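Local coordinates for CoA-binding domain-containing protein (Thermus thermophilus, PDB 1IUK), which is of unknown cellular function but probably binds coenzyme A through a Rossmann-like domain, at residues Lys14-Leu19 / Gln39-Leu44. Numbering follows the deposited sequence.
Sequences KTIAVL and QGYRVL
Lys-14 O, at the mouth of strand 15-19, takes the shortest hydrogen bond between 14-19 and 39-44, from Arg-42 N at 2.7 Å and nearly straight (169° at the hydrogen). The same carbonyl oxygen lies at the edge of the Tyr-41 ring, in its plane, 3.6 Å from CD2. Farther along, Ile-16 is held through both its backbone groups: its N donates to Arg-42 O, and its O receives Leu-44 N at 2.9 Å. Val-18 N continues the parallel pattern by donating to Leu-44 O from above the carbonyl plane, and Val-18 also bonds with the backbone of Val-46.

One face of the Tyr-41 ring is covered by Ile-16. With CG1 anti to the carbonyl carbon (chi1 -57°) and the chain then extended, CD1 is carried over the ring in a CH-pi contact, 3.7 Å from the centroid and 20° off the normal. An isoleucine suits this place because its long branch reaches the ring of Tyr-41, just ahead of the neighbouring strand, while its beta-branched stem fits the extended backbone. The ring hydroxyl bonds to Leu-10 O, which fixes the far end of the tyrosine.

These strands and helix 28-38 form the first beta-alpha-beta unit of the Rossmann-like sheet, with 42-46 at one edge and 15-19 between it and 73-76. Ile-16, beta-branched Val-43 and the Tyr-41 ring offer apolar surface to Leu-36 of that helix. On the opposite face, buried Leu-44 sits beside small Ala-17, and Arg-42 runs its CD past Thr-15 CG2 at 4.2 Å. Its guanidinium pairs with Glu-58, which probably offsets the like charge of Lys-14 NZ, 4.4 Å from Arg-42 NH1. Thr-15 OG1, meanwhile, bonds to Pro-70 O and Asp-72 N.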
loop_
_atom_site.group_PDB
_atom_site.type_symbol
_atom_site.label_atom_id
_atom_site.label_comp_id
_atom_site.label_asym_id
_atom_site.label_seq_id
_atom_site.Cartn_x
_atom_site.Cartn_y
_atom_site.Cartn_z
ATOM N N LYS A 14 2.122 0.203 -11.591
ATOM C CA LYS A 14 3.273 1.086 -11.586
ATOM C C LYS A 14 3.422 1.811 -10.251
ATOM O O LYS A 14 4.474 1.747 -9.620
ATOM C CB LYS A 14 3.163 2.151 -12.681
ATOM C CG LYS A 14 4.024 3.379 -12.371
ATOM C CD LYS A 14 3.882 4.486 -13.389
ATOM C CE LYS A 14 5.019 5.493 -13.265
ATOM N NZ LYS A 14 4.633 6.845 -13.758
ATOM N N THR A 15 2.366 2.512 -9.835
ATOM C CA THR A 15 2.395 3.303 -8.604
ATOM C C THR A 15 1.888 2.597 -7.342
ATOM O O THR A 15 0.766 2.070 -7.304
ATOM C CB THR A 15 1.605 4.606 -8.803
ATOM O OG1 THR A 15 0.248 4.288 -9.107
ATOM C CG2 THR A 15 2.155 5.380 -9.976
ATOM N N ILE A 16 2.726 2.579 -6.312
ATOM C CA ILE A 16 2.342 1.962 -5.051
ATOM C C ILE A 16 2.457 3.002 -3.938
ATOM O O ILE A 16 3.550 3.479 -3.637
ATOM C CB ILE A 16 3.252 0.759 -4.693
ATOM C CG1 ILE A 16 3.230 -0.277 -5.820
ATOM C CG2 ILE A 16 2.786 0.126 -3.374
ATOM C CD1 ILE A 16 4.004 -1.545 -5.505
ATOM N N ALA A 17 1.328 3.380 -3.346
ATOM C CA ALA A 17 1.352 4.339 -2.251
ATOM C C ALA A 17 1.497 3.515 -0.975
ATOM O O ALA A 17 0.812 2.522 -0.794
ATOM C CB ALA A 17 0.043 5.162 -2.217
ATOM N N VAL A 18 2.409 3.925 -0.098
ATOM C CA VAL A 18 2.638 3.213 1.153
ATOM C C VAL A 18 2.055 4.024 2.304
ATOM O O VAL A 18 2.578 5.080 2.678
ATOM C CB VAL A 18 4.159 2.981 1.387
ATOM C CG1 VAL A 18 4.385 2.270 2.718
ATOM C CG2 VAL A 18 4.746 2.166 0.216
ATOM N N LEU A 19 0.956 3.530 2.849
ATOM C CA LEU A 19 0.294 4.217 3.937
ATOM C C LEU A 19 0.954 3.793 5.239
ATOM O O LEU A 19 0.857 2.632 5.652
ATOM C CB LEU A 19 -1.195 3.865 3.943
ATOM C CG LEU A 19 -2.040 4.743 4.855
ATOM C CD1 LEU A 19 -2.117 6.141 4.272
ATOM C CD2 LEU A 19 -3.410 4.121 5.016
ATOM N N GLN A 39 12.070 -3.280 -7.659
ATOM C CA GLN A 39 11.343 -4.059 -8.651
ATOM C C GLN A 39 10.670 -3.204 -9.721
ATOM O O GLN A 39 9.807 -3.688 -10.457
ATOM C CB GLN A 39 10.312 -4.944 -7.961
ATOM C CG GLN A 39 10.878 -5.744 -6.802
ATOM C CD GLN A 39 12.277 -6.253 -7.081
ATOM O OE1 GLN A 39 12.463 -7.171 -7.877
ATOM N NE2 GLN A 39 13.270 -5.654 -6.424
ATOM N N GLY A 40 11.051 -1.935 -9.800
ATOM C CA GLY A 40 10.503 -1.057 -10.820
ATOM C C GLY A 40 9.201 -0.315 -10.565
ATOM O O GLY A 40 8.606 0.214 -11.503
ATOM N N TYR A 41 8.746 -0.273 -9.319
ATOM C CA TYR A 41 7.509 0.432 -8.988
ATOM C C TYR A 41 7.826 1.854 -8.547
ATOM O O TYR A 41 8.939 2.138 -8.102
ATOM C CB TYR A 41 6.787 -0.261 -7.831
ATOM C CG TYR A 41 6.241 -1.624 -8.150
ATOM C CD1 TYR A 41 6.828 -2.767 -7.615
ATOM C CD2 TYR A 41 5.135 -1.779 -8.991
ATOM C CE1 TYR A 41 6.338 -4.023 -7.907
ATOM C CE2 TYR A 41 4.633 -3.041 -9.290
ATOM C CZ TYR A 41 5.242 -4.161 -8.744
ATOM O OH TYR A 41 4.766 -5.419 -9.027
ATOM N N ARG A 42 6.851 2.749 -8.677
ATOM C CA ARG A 42 7.030 4.109 -8.213
ATOM C C ARG A 42 6.338 4.074 -6.860
ATOM O O ARG A 42 5.121 3.909 -6.785
ATOM C CB ARG A 42 6.331 5.115 -9.119
ATOM C CG ARG A 42 6.318 6.515 -8.517
ATOM C CD ARG A 42 5.714 7.545 -9.457
ATOM N NE ARG A 42 6.409 8.821 -9.323
ATOM C CZ ARG A 42 7.372 9.224 -10.142
ATOM N NH1 ARG A 42 7.745 8.445 -11.154
ATOM N NH2 ARG A 42 7.977 10.393 -9.939
ATOM N N VAL A 43 7.117 4.183 -5.792
ATOM C CA VAL A 43 6.562 4.135 -4.447
ATOM C C VAL A 43 6.379 5.552 -3.927
ATOM O O VAL A 43 7.301 6.379 -3.957
ATOM C CB VAL A 43 7.474 3.322 -3.493
ATOM C CG1 VAL A 43 7.643 1.910 -4.018
ATOM C CG2 VAL A 43 8.824 3.985 -3.370
ATOM N N LEU A 44 5.161 5.827 -3.468
ATOM C CA LEU A 44 4.794 7.136 -2.953
ATOM C C LEU A 44 4.538 7.027 -1.459
ATOM O O LEU A 44 3.527 6.466 -1.032
ATOM C CB LEU A 44 3.540 7.632 -3.671
ATOM C CG LEU A 44 3.626 7.590 -5.198
ATOM C CD1 LEU A 44 2.270 7.939 -5.810
ATOM C CD2 LEU A 44 4.710 8.552 -5.667
#